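Local coordinates for ABC transporter, periplasmic substrate-binding protein (Vibrio cholerae O1 biovar eltor, PDB 1TWY) that probably binds phosphate in the periplasm and delivers it to an ABC-type importer, at residues A[72-86]-A[238-252]. Numbering follows the deposited sequence.
Sequences LKKGVADIAMTSRYL and PFLILHYSDNADEQT. With PO4 (phosphate ion), chain I.
The Tyr85 ring lies over Pro238. Pro238 CG sits almost on the ring normal, 3.6 Å from the Tyr85 ring centroid, a CH-pi contact that covers one face. Next to it, Leu240 packs on Thr82, with Leu240 CB 3.4 Å from Thr82 OG1. The Thr82 hydroxyl stands between its own backbone N and carbonyl carbon (chi1 70°). From there Thr82 OG1 donates to Arg84 O at 2.7 Å, in the carbonyl plane, and holds the chain just after the strand. Leu242 projects from the same face as Thr82 and Leu240. Leu242 CD2 meets Leu86 CD1, and Leu242 CB packs on Leu72 CD2 at 3.8 Å. On the other face Ile79 CG2 presses tightly on Ile241 CG2, at 3.5 Å. Between the two faces, strands 79-82 and 238-243 run antiparallel, and Ala80 with Leu242 and Thr82 with Leu240 form hydrogen-bonded pairs. Beyond the ladder a water bridges Asp78 O and Tyr244 N. Asp249 N-caps the next helix, its OD1 gripped by both N and OG1 of Thr252. Just past strand 79-82, Ser83 OG donates to O1 of a phosphate ion at 2.7 Å. Ser35, Thr36, Ser37 and Ser65 also bind this ion, consistent with a phosphate receptor's ligand site. Within the sheet, strand 79-82 lies between strands 29-34 and 236-243; helix 65-73 packs on the Thr82 face, and strand 96-109 continues the sheet beyond 236-243.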
loop_
_atom_site.group_PDB
_atom_site.type_symbol
_atom_site.label_atom_id
_atom_site.label_comp_id
_atom_site.label_asym_id
_atom_site.label_seq_id
_atom_site.Cartn_x
_atom_site.Cartn_y
_atom_site.Cartn_z
ATOM N N LEU A 72 13.673 12.828 8.098
ATOM C CA LEU A 72 14.926 12.072 8.293
ATOM C C LEU A 72 16.121 12.816 7.705
ATOM O O LEU A 72 17.171 12.868 8.383
ATOM C CB LEU A 72 14.830 10.692 7.658
ATOM C CG LEU A 72 16.052 9.811 7.790
ATOM C CD1 LEU A 72 16.366 9.423 9.159
ATOM C CD2 LEU A 72 15.869 8.556 6.882
ATOM N N LYS A 73 15.939 13.415 6.519
ATOM C CA LYS A 73 17.070 14.133 5.837
ATOM C C LYS A 73 17.405 15.416 6.577
ATOM O O LYS A 73 18.596 15.811 6.619
ATOM C CB LYS A 73 16.834 14.379 4.397
ATOM C CG LYS A 73 16.955 13.158 3.508
ATOM C CD LYS A 73 16.752 13.525 2.068
ATOM C CE LYS A 73 16.764 12.278 1.202
ATOM N NZ LYS A 73 16.800 12.663 -0.247
ATOM N N LYS A 74 16.448 15.976 7.310
ATOM C CA LYS A 74 16.708 17.191 8.127
ATOM C C LYS A 74 17.213 16.794 9.493
ATOM O O LYS A 74 17.456 17.626 10.382
ATOM C CB LYS A 74 15.391 18.012 8.293
ATOM C CG LYS A 74 14.892 18.586 6.975
ATOM C CD LYS A 74 13.478 19.272 7.060
ATOM C CE LYS A 74 13.228 20.049 5.816
ATOM N NZ LYS A 74 11.873 20.587 5.887
ATOM N N GLY A 75 17.334 15.510 9.764
ATOM C CA GLY A 75 17.865 15.112 11.036
ATOM C C GLY A 75 16.971 15.243 12.214
ATOM O O GLY A 75 17.392 15.130 13.356
ATOM N N VAL A 76 15.658 15.395 11.946
ATOM C CA VAL A 76 14.671 15.438 13.000
ATOM C C VAL A 76 13.747 14.241 13.114
ATOM O O VAL A 76 12.720 14.377 13.805
ATOM C CB VAL A 76 13.791 16.775 12.813
ATOM C CG1 VAL A 76 14.673 18.030 12.920
ATOM C CG2 VAL A 76 13.098 16.843 11.468
ATOM N N ALA A 77 13.957 13.200 12.284
ATOM C CA ALA A 77 13.589 11.809 12.540
ATOM C C ALA A 77 14.849 10.927 12.578
ATOM O O ALA A 77 15.791 11.230 11.882
ATOM C CB ALA A 77 12.654 11.280 11.406
ATOM N N ASP A 78 14.850 9.842 13.369
ATOM C CA ASP A 78 15.888 8.859 13.391
ATOM C C ASP A 78 15.712 7.804 12.306
ATOM O O ASP A 78 16.689 7.243 11.808
ATOM C CB ASP A 78 15.928 8.190 14.710
ATOM C CG ASP A 78 16.202 9.142 15.829
ATOM O OD1 ASP A 78 17.334 9.709 15.863
ATOM O OD2 ASP A 78 15.359 9.377 16.694
ATOM N N ILE A 79 14.434 7.528 11.976
ATOM C CA ILE A 79 14.052 6.527 11.025
ATOM C C ILE A 79 12.973 7.048 10.137
ATOM O O ILE A 79 12.119 7.674 10.671
ATOM C CB ILE A 79 13.627 5.159 11.726
ATOM C CG1 ILE A 79 14.743 4.725 12.706
ATOM C CG2 ILE A 79 13.406 4.110 10.651
ATOM C CD1 ILE A 79 14.400 3.557 13.607
ATOM N N ALA A 80 12.937 6.778 8.848
ATOM C CA ALA A 80 11.735 7.092 8.105
ATOM C C ALA A 80 11.075 5.755 7.685
ATOM O O ALA A 80 11.694 4.705 7.546
ATOM C CB ALA A 80 11.998 7.958 6.944
HETATM N N MSE A 81 9.773 5.836 7.368
HETATM C CA MSE A 81 9.095 4.706 6.861
HETATM C C MSE A 81 8.322 5.188 5.586
HETATM O O MSE A 81 7.787 6.302 5.577
HETATM C CB MSE A 81 8.182 4.062 7.932
HETATM C CG MSE A 81 7.200 4.908 8.451
HETATM SE SE MSE A 81 6.465 4.101 10.204
HETATM C CE MSE A 81 5.867 5.901 10.543
ATOM N N THR A 82 8.347 4.396 4.541
ATOM C CA THR A 82 7.640 4.722 3.306
ATOM C C THR A 82 6.831 3.532 2.878
ATOM O O THR A 82 7.104 2.430 3.203
ATOM C CB THR A 82 8.550 5.132 2.120
ATOM O OG1 THR A 82 9.302 4.006 1.608
ATOM C CG2 THR A 82 9.523 6.236 2.499
ATOM N N SER A 83 5.786 3.790 2.081
ATOM C CA SER A 83 5.045 2.778 1.389
ATOM C C SER A 83 5.235 2.729 -0.123
ATOM O O SER A 83 4.351 2.284 -0.905
ATOM C CB SER A 83 3.597 2.951 1.796
ATOM O OG SER A 83 3.194 4.294 1.411
ATOM N N ARG A 84 6.374 3.195 -0.578
ATOM C CA ARG A 84 6.774 3.260 -1.978
ATOM C C ARG A 84 8.251 3.286 -2.055
ATOM O O ARG A 84 8.924 3.607 -1.068
ATOM C CB ARG A 84 6.266 4.501 -2.671
ATOM C CG ARG A 84 6.740 5.763 -2.009
ATOM C CD ARG A 84 6.334 6.992 -2.792
ATOM N NE ARG A 84 6.700 8.268 -2.174
ATOM C CZ ARG A 84 7.903 8.832 -2.272
ATOM N NH1 ARG A 84 8.894 8.185 -2.831
ATOM N NH2 ARG A 84 8.141 10.027 -1.705
ATOM N N TYR A 85 8.804 2.853 -3.181
ATOM C CA TYR A 85 10.226 3.007 -3.412
ATOM C C TYR A 85 10.558 4.508 -3.558
ATOM O O TYR A 85 9.701 5.356 -3.846
ATOM C CB TYR A 85 10.655 2.199 -4.647
ATOM C CG TYR A 85 10.487 0.714 -4.464
ATOM C CD1 TYR A 85 11.354 0.009 -3.683
ATOM C CD2 TYR A 85 9.486 -0.048 -5.171
ATOM C CE1 TYR A 85 11.220 -1.308 -3.529
ATOM C CE2 TYR A 85 9.396 -1.404 -4.956
ATOM C CZ TYR A 85 10.255 -2.003 -4.094
ATOM O OH TYR A 85 10.231 -3.383 -3.825
ATOM N N LEU A 86 11.816 4.803 -3.304
ATOM C CA LEU A 86 12.345 6.162 -3.355
ATOM C C LEU A 86 12.621 6.453 -4.845
ATOM O O LEU A 86 12.895 5.544 -5.660
ATOM C CB LEU A 86 13.647 6.224 -2.569
ATOM C CG LEU A 86 13.603 6.881 -1.189
ATOM C CD1 LEU A 86 12.656 6.197 -0.373
ATOM C CD2 LEU A 86 15.034 6.862 -0.576
ATOM N N PRO A 238 5.881 -1.829 -1.328
ATOM C CA PRO A 238 6.808 -2.082 -0.252
ATOM C C PRO A 238 6.561 -1.246 0.985
ATOM O O PRO A 238 6.166 -0.055 0.802
ATOM C CB PRO A 238 8.198 -1.667 -0.884
ATOM C CG PRO A 238 7.833 -0.613 -1.811
ATOM C CD PRO A 238 6.485 -1.033 -2.392
ATOM N N PHE A 239 6.795 -1.770 2.193
ATOM C CA PHE A 239 6.932 -0.950 3.373
ATOM C C PHE A 239 8.443 -0.881 3.615
ATOM O O PHE A 239 9.025 -1.884 3.958
ATOM C CB PHE A 239 6.287 -1.593 4.555
ATOM C CG PHE A 239 4.736 -1.517 4.570
ATOM C CD1 PHE A 239 4.054 -0.945 3.525
ATOM C CD2 PHE A 239 4.040 -1.939 5.665
ATOM C CE1 PHE A 239 2.656 -0.809 3.579
ATOM C CE2 PHE A 239 2.664 -1.821 5.737
ATOM C CZ PHE A 239 1.981 -1.267 4.681
ATOM N N LEU A 240 9.082 0.252 3.334
ATOM C CA LEU A 240 10.507 0.458 3.536
ATOM C C LEU A 240 10.796 1.194 4.769
ATOM O O LEU A 240 10.085 2.115 5.275
ATOM C CB LEU A 240 11.069 1.257 2.367
ATOM C CG LEU A 240 10.886 0.721 0.964
ATOM C CD1 LEU A 240 11.626 1.641 0.031
ATOM C CD2 LEU A 240 11.409 -0.791 0.845
ATOM N N ILE A 241 11.932 0.863 5.354
ATOM C CA ILE A 241 12.502 1.488 6.517
ATOM C C ILE A 241 13.879 2.088 6.074
ATOM O O ILE A 241 14.697 1.374 5.496
ATOM C CB ILE A 241 12.759 0.491 7.612
ATOM C CG1 ILE A 241 11.452 -0.308 7.987
ATOM C CG2 ILE A 241 13.287 1.172 8.839
ATOM C CD1 ILE A 241 10.401 0.545 8.539
ATOM N N LEU A 242 14.013 3.379 6.343
ATOM C CA LEU A 242 15.178 4.197 5.936
ATOM C C LEU A 242 15.864 4.698 7.197
ATOM O O LEU A 242 15.261 5.175 8.134
ATOM C CB LEU A 242 14.747 5.396 5.110
ATOM C CG LEU A 242 14.204 5.247 3.704
ATOM C CD1 LEU A 242 13.054 4.424 3.625
ATOM C CD2 LEU A 242 13.746 6.631 3.225
ATOM N N HIS A 243 17.210 4.682 7.180
ATOM C CA HIS A 243 17.988 5.172 8.340
ATOM C C HIS A 243 19.439 5.299 7.900
ATOM O O HIS A 243 19.774 4.837 6.845
ATOM C CB HIS A 243 17.879 4.275 9.558
ATOM C CG HIS A 243 18.580 2.975 9.407
ATOM N ND1 HIS A 243 18.281 2.078 8.401
ATOM C CD2 HIS A 243 19.608 2.438 10.110
ATOM C CE1 HIS A 243 19.077 1.026 8.509
ATOM N NE2 HIS A 243 19.887 1.220 9.535
ATOM N N TYR A 244 20.239 6.021 8.665
ATOM C CA TYR A 244 21.683 6.203 8.307
ATOM C C TYR A 244 22.521 5.163 9.024
ATOM O O TYR A 244 22.958 5.390 10.106
ATOM C CB TYR A 244 22.116 7.585 8.699
ATOM C CG TYR A 244 21.454 8.605 7.892
ATOM C CD1 TYR A 244 21.736 8.742 6.542
ATOM C CD2 TYR A 244 20.436 9.395 8.424
ATOM C CE1 TYR A 244 21.113 9.661 5.739
ATOM C CE2 TYR A 244 19.844 10.359 7.653
ATOM C CZ TYR A 244 20.150 10.488 6.311
ATOM O OH TYR A 244 19.655 11.369 5.366
ATOM N N SER A 245 22.683 3.993 8.423
ATOM C CA SER A 245 23.195 2.808 9.170
ATOM C C SER A 245 24.499 3.130 9.920
ATOM O O SER A 245 24.714 2.705 11.082
ATOM C CB SER A 245 23.382 1.598 8.253
ATOM O OG SER A 245 24.612 1.664 7.531
ATOM N N ASP A 246 25.327 3.925 9.245
ATOM C CA ASP A 246 26.629 4.314 9.755
ATOM C C ASP A 246 26.462 5.359 10.879
ATOM O O ASP A 246 26.750 5.056 12.067
ATOM C CB ASP A 246 27.558 4.747 8.572
ATOM C CG ASP A 246 27.475 6.249 8.232
ATOM O OD1 ASP A 246 27.592 7.080 9.182
ATOM O OD2 ASP A 246 27.333 6.687 7.047
ATOM N N ASN A 247 25.918 6.528 10.529
ATOM C CA ASN A 247 25.910 7.672 11.425
ATOM C C ASN A 247 24.756 7.602 12.447
ATOM O O ASN A 247 24.422 8.601 13.047
ATOM C CB ASN A 247 25.931 9.029 10.647
ATOM C CG ASN A 247 26.564 10.192 11.467
ATOM O OD1 ASN A 247 27.684 10.075 12.001
ATOM N ND2 ASN A 247 25.841 11.308 11.566
ATOM N N ALA A 248 24.200 6.415 12.698
ATOM C CA ALA A 248 23.110 6.291 13.691
ATOM C C ALA A 248 23.599 5.925 15.115
ATOM O O ALA A 248 24.572 5.173 15.308
ATOM C CB ALA A 248 22.004 5.312 13.190
ATOM N N ASP A 249 22.903 6.481 16.103
ATOM C CA ASP A 249 23.179 6.178 17.509
ATOM C C ASP A 249 22.740 4.757 17.862
ATOM O O ASP A 249 22.018 4.078 17.072
ATOM C CB ASP A 249 22.571 7.253 18.458
ATOM C CG ASP A 249 21.060 7.346 18.406
ATOM O OD1 ASP A 249 20.381 6.359 18.056
ATOM O OD2 ASP A 249 20.434 8.386 18.711
ATOM N N GLU A 250 23.145 4.280 19.037
ATOM C CA GLU A 250 22.873 2.895 19.412
ATOM C C GLU A 250 21.385 2.556 19.638
ATOM O O GLU A 250 20.961 1.431 19.356
ATOM C CB GLU A 250 23.679 2.511 20.691
ATOM C CG GLU A 250 25.201 2.824 20.654
ATOM C CD GLU A 250 25.881 2.534 19.299
ATOM O OE1 GLU A 250 26.269 3.516 18.577
ATOM O OE2 GLU A 250 26.023 1.328 18.949
ATOM N N GLN A 251 20.598 3.474 20.200
ATOM C CA GLN A 251 19.179 3.174 20.451
ATOM C C GLN A 251 18.494 2.918 19.063
ATOM O O GLN A 251 17.757 1.963 18.929
ATOM C CB GLN A 251 18.442 4.310 21.211
ATOM C CG GLN A 251 19.059 4.792 22.589
ATOM C CD GLN A 251 20.519 5.357 22.465
ATOM O OE1 GLN A 251 20.817 6.202 21.590
ATOM N NE2 GLN A 251 21.429 4.850 23.321
ATOM N N THR A 252 18.754 3.769 18.078
ATOM C CA THR A 252 18.321 3.548 16.689
ATOM C C THR A 252 18.776 2.144 16.165
ATOM O O THR A 252 17.946 1.345 15.684
ATOM C CB THR A 252 18.838 4.688 15.786
ATOM O OG1 THR A 252 18.267 5.950 16.193
ATOM C CG2 THR A 252 18.314 4.510 14.339
HETATM P P PO4 I . 1.470 6.995 2.929
HETATM O O1 PO4 I . 1.578 5.492 3.237
HETATM O O2 PO4 I . 0.306 7.180 1.801
HETATM O O3 PO4 I . 1.080 7.844 4.196
HETATM O O4 PO4 I . 2.684 7.621 2.276
HETATM O O HOH W 1 19.293 7.033 11.008
HETATM O O HOH W 2 19.936 7.918 14.965
#